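PDB 4I62: amino acid ABC transporter, periplasmic amino acid-binding protein, putative from Streptococcus pneumoniae, which binds L-arginine between its two lobes and probably delivers it, as a membrane-attached lipoprotein, to an amino acid ABC transporter. Local coordinates for residues D68-L71 with A72-I75; S110-D113 with E114-K117; F197-P200 with V201-F205. All coordinates share one frame; numbering follows the deposited sequence.

Contact 1 (D68-L71 with A72-I75); sequences DIEL and AKAI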
loop_
_atom_site.group_PDB
_atom_site.type_symbol
_atom_site.label_atom_id
_atom_site.label_comp_id
_atom_site.label_asym_id
_atom_site.label_seq_id
_atom_site.Cartn_x
_atom_site.Cartn_y
_atom_site.Cartn_z
ATOM N N ASP A 68 -2.869 7.054 -5.207
ATOM C CA ASP A 68 -3.793 6.034 -5.673
ATOM C C ASP A 68 -5.194 6.634 -5.847
ATOM O O ASP A 68 -5.976 6.152 -6.670
ATOM C CB ASP A 68 -3.909 4.868 -4.667
ATOM C CG ASP A 68 -2.837 3.795 -4.826
ATOM O OD1 ASP A 68 -2.109 3.792 -5.832
ATOM O OD2 ASP A 68 -2.790 2.901 -3.933
ATOM N N ILE A 69 -5.537 7.663 -5.064
ATOM C CA ILE A 69 -6.824 8.336 -5.234
ATOM C C ILE A 69 -6.799 9.080 -6.582
ATOM O O ILE A 69 -7.786 9.069 -7.331
ATOM C CB ILE A 69 -7.128 9.320 -4.074
ATOM C CG1 ILE A 69 -7.498 8.594 -2.792
ATOM C CG2 ILE A 69 -8.271 10.257 -4.447
ATOM C CD1 ILE A 69 -6.490 7.665 -2.198
ATOM N N GLU A 70 -5.676 9.723 -6.914
ATOM C CA GLU A 70 -5.570 10.398 -8.212
ATOM C C GLU A 70 -5.622 9.400 -9.369
ATOM O O GLU A 70 -6.248 9.682 -10.399
ATOM C CB GLU A 70 -4.310 11.262 -8.226
ATOM C CG GLU A 70 -4.328 12.359 -7.164
ATOM C CD GLU A 70 -5.537 13.267 -7.301
ATOM O OE1 GLU A 70 -5.762 13.764 -8.422
ATOM O OE2 GLU A 70 -6.275 13.489 -6.319
ATOM N N LEU A 71 -4.992 8.239 -9.219
ATOM C CA LEU A 71 -5.103 7.178 -10.211
ATOM C C LEU A 71 -6.552 6.733 -10.356
ATOM O O LEU A 71 -7.064 6.587 -11.470
ATOM C CB LEU A 71 -4.216 6.010 -9.816
ATOM C CG LEU A 71 -4.259 4.746 -10.683
ATOM C CD1 LEU A 71 -3.987 5.033 -12.159
ATOM C CD2 LEU A 71 -3.320 3.672 -10.168
ATOM N N ALA A 72 -7.240 6.536 -9.229
ATOM C CA ALA A 72 -8.648 6.135 -9.249
ATOM C C ALA A 72 -9.519 7.163 -9.989
ATOM O O ALA A 72 -10.394 6.810 -10.741
ATOM C CB ALA A 72 -9.156 5.932 -7.821
ATOM N N LYS A 73 -9.278 8.455 -9.710
ATOM C CA LYS A 73 -10.019 9.517 -10.399
ATOM C C LYS A 73 -9.787 9.466 -11.910
ATOM O O LYS A 73 -10.724 9.659 -12.700
ATOM C CB LYS A 73 -9.570 10.890 -9.877
ATOM C CG LYS A 73 -10.061 11.251 -8.489
ATOM C CD LYS A 73 -9.444 12.619 -8.065
ATOM C CE LYS A 73 -9.809 13.034 -6.654
ATOM N NZ LYS A 73 -9.053 14.275 -6.329
ATOM N N ALA A 74 -8.550 9.222 -12.315
ATOM C CA ALA A 74 -8.242 9.150 -13.736
ATOM C C ALA A 74 -8.954 7.972 -14.398
ATOM O O ALA A 74 -9.449 8.082 -15.522
ATOM C CB ALA A 74 -6.715 9.109 -13.973
ATOM N N ILE A 75 -8.997 6.821 -13.716
ATOM C CA ILE A 75 -9.704 5.668 -14.255
ATOM C C ILE A 75 -11.202 5.951 -14.365
ATOM O O ILE A 75 -11.822 5.625 -15.359
ATOM C CB ILE A 75 -9.404 4.399 -13.398
ATOM C CG1 ILE A 75 -7.921 4.064 -13.446
ATOM C CG2 ILE A 75 -10.296 3.243 -13.836
ATOM C CD1 ILE A 75 -7.497 3.059 -12.379
#

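Contact 2 (S110-D113 with E114-K117); sequences SKTD and ERSK. With ARG (arginine), chain B.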
loop_
_atom_site.group_PDB
_atom_site.type_symbol
_atom_site.label_atom_id
_atom_site.label_comp_id
_atom_site.label_asym_id
_atom_site.label_seq_id
_atom_site.Cartn_x
_atom_site.Cartn_y
_atom_site.Cartn_z
ATOM N N SER A 110 0.455 -5.296 -3.907
ATOM C CA SER A 110 1.480 -6.019 -4.603
ATOM C C SER A 110 0.919 -7.203 -5.371
ATOM O O SER A 110 0.094 -7.992 -4.879
ATOM C CB SER A 110 2.455 -6.590 -3.571
ATOM O OG SER A 110 3.072 -5.565 -2.787
ATOM N N LYS A 111 1.436 -7.419 -6.592
ATOM C CA LYS A 111 1.145 -8.688 -7.278
ATOM C C LYS A 111 1.845 -9.859 -6.618
ATOM O O LYS A 111 3.018 -9.766 -6.207
ATOM C CB LYS A 111 1.642 -8.694 -8.707
ATOM C CG LYS A 111 0.989 -7.680 -9.481
ATOM C CD LYS A 111 1.446 -7.699 -10.937
ATOM C CE LYS A 111 1.222 -9.036 -11.600
ATOM N NZ LYS A 111 1.794 -9.041 -13.004
ATOM N N THR A 112 1.143 -10.962 -6.491
ATOM C CA THR A 112 1.795 -12.203 -6.078
ATOM C C THR A 112 1.206 -13.340 -6.889
ATOM O O THR A 112 0.130 -13.199 -7.464
ATOM C CB THR A 112 1.580 -12.519 -4.602
ATOM O OG1 THR A 112 0.214 -12.855 -4.391
ATOM C CG2 THR A 112 1.986 -11.369 -3.684
ATOM N N ASP A 113 1.892 -14.476 -6.933
ATOM C CA ASP A 113 1.358 -15.621 -7.665
ATOM C C ASP A 113 0.069 -16.111 -7.057
ATOM O O ASP A 113 -0.870 -16.424 -7.786
ATOM C CB ASP A 113 2.376 -16.763 -7.743
ATOM C CG ASP A 113 3.499 -16.470 -8.722
ATOM O OD1 ASP A 113 3.401 -15.469 -9.464
ATOM O OD2 ASP A 113 4.475 -17.258 -8.768
ATOM N N GLU A 114 -0.009 -16.157 -5.735
ATOM C CA GLU A 114 -1.246 -16.577 -5.115
ATOM C C GLU A 114 -2.381 -15.630 -5.475
ATOM O O GLU A 114 -3.489 -16.056 -5.829
ATOM C CB GLU A 114 -1.077 -16.696 -3.605
ATOM C CG GLU A 114 -0.392 -17.979 -3.192
ATOM C CD GLU A 114 -1.118 -19.211 -3.711
ATOM O OE1 GLU A 114 -2.287 -19.432 -3.316
ATOM O OE2 GLU A 114 -0.522 -19.954 -4.523
ATOM N N ARG A 115 -2.121 -14.328 -5.388
ATOM C CA ARG A 115 -3.167 -13.385 -5.729
ATOM C C ARG A 115 -3.570 -13.445 -7.212
ATOM O O ARG A 115 -4.749 -13.286 -7.528
ATOM C CB ARG A 115 -2.743 -11.972 -5.332
ATOM C CG ARG A 115 -2.728 -11.730 -3.803
ATOM C CD ARG A 115 -2.046 -10.397 -3.470
ATOM N NE ARG A 115 -2.001 -10.142 -2.025
ATOM C CZ ARG A 115 -1.498 -9.051 -1.486
ATOM N NH1 ARG A 115 -0.927 -8.127 -2.259
ATOM N NH2 ARG A 115 -1.544 -8.890 -0.151
ATOM N N SER A 116 -2.597 -13.677 -8.093
ATOM C CA SER A 116 -2.850 -13.700 -9.543
ATOM C C SER A 116 -3.738 -14.850 -9.960
ATOM O O SER A 116 -4.318 -14.817 -11.039
ATOM C CB SER A 116 -1.547 -13.760 -10.328
ATOM O OG SER A 116 -0.887 -12.516 -10.279
ATOM N N LYS A 117 -3.860 -15.859 -9.110
ATOM C CA LYS A 117 -4.733 -17.000 -9.400
ATOM C C LYS A 117 -6.206 -16.644 -9.195
ATOM O O LYS A 117 -7.094 -17.309 -9.737
ATOM C CB LYS A 117 -4.388 -18.169 -8.488
ATOM C CG LYS A 117 -3.064 -18.834 -8.805
ATOM C CD LYS A 117 -3.189 -19.759 -9.998
ATOM C CE LYS A 117 -4.161 -20.902 -9.707
ATOM N NZ LYS A 117 -4.166 -21.952 -10.780
HETATM N N ARG B . 2.030 -3.918 -0.768
HETATM C CA ARG B . 1.545 -4.723 0.384
HETATM C C ARG B . 0.561 -5.801 -0.064
HETATM O O ARG B . -0.004 -5.690 -1.172
HETATM C CB ARG B . 0.981 -3.832 1.475
HETATM C CG ARG B . -0.131 -2.901 0.986
HETATM C CD ARG B . -0.864 -2.241 2.136
HETATM N NE ARG B . -1.686 -1.153 1.638
HETATM C CZ ARG B . -2.473 -0.397 2.377
HETATM N NH1 ARG B . -3.192 0.564 1.807
HETATM N NH2 ARG B . -2.554 -0.606 3.690
HETATM O OXT ARG B . 0.330 -6.748 0.758
HETATM O O HOH W 1 1.875 -12.683 -10.571
#

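Contact 3 (F197-P200 with V201-F205); sequences FEEP and VAKGF. With ARG (arginine), chain B.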
loop_
_atom_site.group_PDB
_atom_site.type_symbol
_atom_site.label_atom_id
_atom_site.label_comp_id
_atom_site.label_asym_id
_atom_site.label_seq_id
_atom_site.Cartn_x
_atom_site.Cartn_y
_atom_site.Cartn_z
ATOM N N PHE A 197 8.060 -2.329 6.224
ATOM C CA PHE A 197 7.238 -1.574 5.293
ATOM C C PHE A 197 8.012 -1.361 3.997
ATOM O O PHE A 197 9.238 -1.216 3.996
ATOM C CB PHE A 197 6.900 -0.149 5.805
ATOM C CG PHE A 197 5.836 -0.051 6.861
ATOM C CD1 PHE A 197 4.629 -0.693 6.771
ATOM C CD2 PHE A 197 6.062 0.734 7.982
ATOM C CE1 PHE A 197 3.651 -0.567 7.795
ATOM C CE2 PHE A 197 5.090 0.896 8.962
ATOM C CZ PHE A 197 3.888 0.260 8.866
ATOM N N GLU A 198 7.268 -1.265 2.896
ATOM C CA GLU A 198 7.869 -0.845 1.631
ATOM C C GLU A 198 8.455 0.569 1.763
ATOM O O GLU A 198 7.904 1.423 2.474
ATOM C CB GLU A 198 6.830 -0.958 0.515
ATOM C CG GLU A 198 6.607 -2.450 0.169
ATOM C CD GLU A 198 5.192 -2.858 -0.256
ATOM O OE1 GLU A 198 4.200 -2.177 0.106
ATOM O OE2 GLU A 198 5.070 -3.929 -0.882
ATOM N N GLU A 199 9.553 0.801 1.063
ATOM C CA GLU A 199 10.391 1.969 1.254
ATOM C C GLU A 199 9.647 3.322 1.294
ATOM O O GLU A 199 9.881 4.105 2.216
ATOM C CB GLU A 199 11.521 1.986 0.216
ATOM C CG GLU A 199 12.489 3.143 0.429
ATOM C CD GLU A 199 13.749 3.048 -0.426
ATOM O OE1 GLU A 199 13.765 2.289 -1.423
ATOM O OE2 GLU A 199 14.722 3.805 -0.162
ATOM N N PRO A 200 8.786 3.627 0.314
ATOM C CA PRO A 200 8.173 4.974 0.327
ATOM C C PRO A 200 7.269 5.178 1.538
ATOM O O PRO A 200 7.167 6.270 2.079
ATOM C CB PRO A 200 7.347 5.002 -0.980
ATOM C CG PRO A 200 7.146 3.569 -1.341
ATOM C CD PRO A 200 8.403 2.866 -0.890
ATOM N N VAL A 201 6.622 4.106 1.968
ATOM C CA VAL A 201 5.731 4.145 3.123
ATOM C C VAL A 201 6.545 4.286 4.420
ATOM O O VAL A 201 6.225 5.100 5.290
ATOM C CB VAL A 201 4.803 2.909 3.118
ATOM C CG1 VAL A 201 3.972 2.838 4.387
ATOM C CG2 VAL A 201 3.904 2.991 1.889
ATOM N N ALA A 202 7.640 3.541 4.523
ATOM C CA ALA A 202 8.545 3.707 5.645
ATOM C C ALA A 202 9.058 5.138 5.734
ATOM O O ALA A 202 9.064 5.743 6.812
ATOM C CB ALA A 202 9.691 2.699 5.556
ATOM N N LYS A 203 9.478 5.666 4.598
ATOM C CA LYS A 203 9.988 7.053 4.570
ATOM C C LYS A 203 8.928 8.064 4.995
ATOM O O LYS A 203 9.238 9.019 5.725
ATOM C CB LYS A 203 10.518 7.433 3.186
ATOM C CG LYS A 203 11.835 6.781 2.803
ATOM C CD LYS A 203 12.137 7.069 1.325
ATOM C CE LYS A 203 13.565 6.739 0.918
ATOM N NZ LYS A 203 13.802 6.928 -0.553
ATOM N N GLY A 204 7.687 7.830 4.567
ATOM C CA GLY A 204 6.606 8.733 4.943
ATOM C C GLY A 204 6.411 8.758 6.452
ATOM O O GLY A 204 6.226 9.823 7.051
ATOM N N PHE A 205 6.451 7.590 7.082
ATOM C CA PHE A 205 6.319 7.563 8.536
ATOM C C PHE A 205 7.510 8.239 9.235
ATOM O O PHE A 205 7.330 8.960 10.212
ATOM C CB PHE A 205 6.104 6.130 9.059
ATOM C CG PHE A 205 4.715 5.601 8.834
ATOM C CD1 PHE A 205 3.625 6.245 9.408
ATOM C CD2 PHE A 205 4.487 4.449 8.120
ATOM C CE1 PHE A 205 2.323 5.759 9.219
ATOM C CE2 PHE A 205 3.190 3.966 7.929
ATOM C CZ PHE A 205 2.118 4.628 8.497
HETATM N N ARG B . 2.030 -3.918 -0.768
HETATM C CA ARG B . 1.545 -4.723 0.384
HETATM C C ARG B . 0.561 -5.801 -0.064
HETATM O O ARG B . -0.004 -5.690 -1.172
HETATM C CB ARG B . 0.981 -3.832 1.475
HETATM C CG ARG B . -0.131 -2.901 0.986
HETATM C CD ARG B . -0.864 -2.241 2.136
HETATM N NE ARG B . -1.686 -1.153 1.638
HETATM C CZ ARG B . -2.473 -0.397 2.377
HETATM N NH1 ARG B . -3.192 0.564 1.807
HETATM N NH2 ARG B . -2.554 -0.606 3.690
HETATM O OXT ARG B . 0.330 -6.748 0.758
#

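Contact 1 (D68-L71 with A72-I75)
Glu-70 OE2 receives the ammonium of Lys-73 at 2.9 Å from NZ, a salt bridge spanning three residues along one helix. The lysine nitrogen comes to the syn side of the carboxylate, 19° out of its plane, and OE1 of the same group stays 3.9 Å from NZ. The two side chains run side by side in the same direction. Glu-70 gets there by bending at chi2 (-57°), which folds its carboxylate back beside the lysine, whereas Lys-73 is extended beyond CG. The methylenes of the lysine therefore pass along the carboxylate before the charge is reached, and its CE also meets the CG2 methyl of Ile-69 at 3.9 Å. On another side of the helix, Leu-71 and Ile-75 make the apolar counterpart. Ile-75 CD1 approaches Leu-71 CG at 4.0 Å, and Ile-75 CG1 comes within 3.3 Å of Leu-71 O. Four i to i+4 backbone bonds carry the helix through this stretch: Ala-72 N, Lys-73 N, Ala-74 N and Ile-75 N donate in turn to the carbonyls of residues 68 to 71. Asp-68 turns its carboxylate elsewhere, accepting from Gly-108 N and, weakly, from Tyr-125 OH. The helix 67-79 is packed between helix 236-251 and the parallel sheet: Leu-71, Ala-74 and Ile-75 meet the helix through Leu-249, Thr-245 and Val-242, while Ala-72 and Lys-73 rest on Leu-83 of strand 82-87, and Ile-69 and Ile-75 reach Leu-45 and Leu-41 of strand 40-45.

Contact 2 (S110-D113 with E114-K117)
Arg-115 and Ser-110 together hold the carboxylate and amino group of the bound arginine. NH1 of Arg-115 donates to the ligand O at 2.8 Å and nearly straight (174°), NH2 donates to OXT at 3.0 Å, and the ligand carboxylate thus meets the guanidinium at its edge through both oxygens. Ligand O is gripped a second time by the backbone N of Ser-110, also 2.8 Å away, while Ser-110 OG accepts from the ligand N and is itself paired with Asp-225. In the next shell, NH1 of Arg-115 also donates to Ser-110 O at 2.8 Å, in the carbonyl plane and on a lone pair. Sharing NH1 between ligand and loop fixes how the guanidinium is turned. The side chain is extended from CG to NE, long enough to span from the helix to the pocket. Its base is set by Thr-112, the N-cap residue: OG1 sits between backbone N and carbonyl carbon (chi1 69°) and accepts from Arg-115 N at 2.9 Å. Thr-112 O then takes Ser-116 N at 2.8 Å, starting the short helix. Further out, a water bridges Ser-116 OG at 2.8 Å and, weakly, Asp-113 OD1. An arginine gripping the ligand's alpha-carboxylate is characteristic of family 3 amino acid-binding proteins with the type II periplasmic binding fold; here an N-capped turn carries it.

Contact 3 (F197-P200 with V201-F205)
The amino-group end of the arginine pocket meets the start of helix 199-208 here, where strand 194-198 gives way to the helix at its N-cap residue, Glu-198. Both carboxylate oxygens of Glu-198 face the ligand ammonium: OE1 accepts from the ligand N at 2.9 Å, and OE2 accepts more weakly. Tyr-227 OH is also hydrogen-bonded to OE1, and Gln-161 reaches OE2 through a weak bond. The backbone of the same residue opens the helix, with Glu-198 O taking Ala-202 N at 3.0 Å in a bond of 170°. Phe-197, one residue earlier, turns the other way and packs under the first turns. Val-201 CG1 lies over one face of its ring, offset toward the rim, and Phe-197 CB touches Ala-202 CB at 4.0 Å. The rings of Phe-197 and Phe-205 have centroids 5.3 Å apart and planes at 29°, displaced so far that hardly any of one covers the other; CE2 of Phe-197 approaches CD2 of Phe-205 at 3.7 Å. Ile-184 and Asn-180 of helix 180-188 touch both rings. Toward the outside, Glu-199 extends from a CG anti to its backbone N (chi1 -176°), and OE2 makes a salt bridge with Lys-203 NZ at 3.3 Å, its hydrogen bond a weak one. The nearby Asp-225 carboxylate would probably oppose a negative charge on buried Glu-198, an effect that the ligand ammonium and the Tyr-227 bond probably offset.

How the contacts relate
Contacts 2 and 3 converge on the alpha end of the bound arginine: residues 110-117 hold its carboxylate and, through Ser-110 OG, share its ammonium with Glu-198, and Ser-110 OG packs against Glu-198 OE2 at 3.2 Å. Their centres nevertheless stand about 22 Å apart, on opposite sides of the chain's centre; the touching residues, Ser-110 and Glu-198, lie at the ligand ends of the two contacts. Contact 1 touches neither; its nearest atoms are about 9 Å from those of each. Its link to the pocket is Asp-68, whose side chain lies about 6 Å from the ligand at the nearest atoms and accepts from Gly-108 N, while Gly-108 O is itself hydrogen-bonded to the arginine.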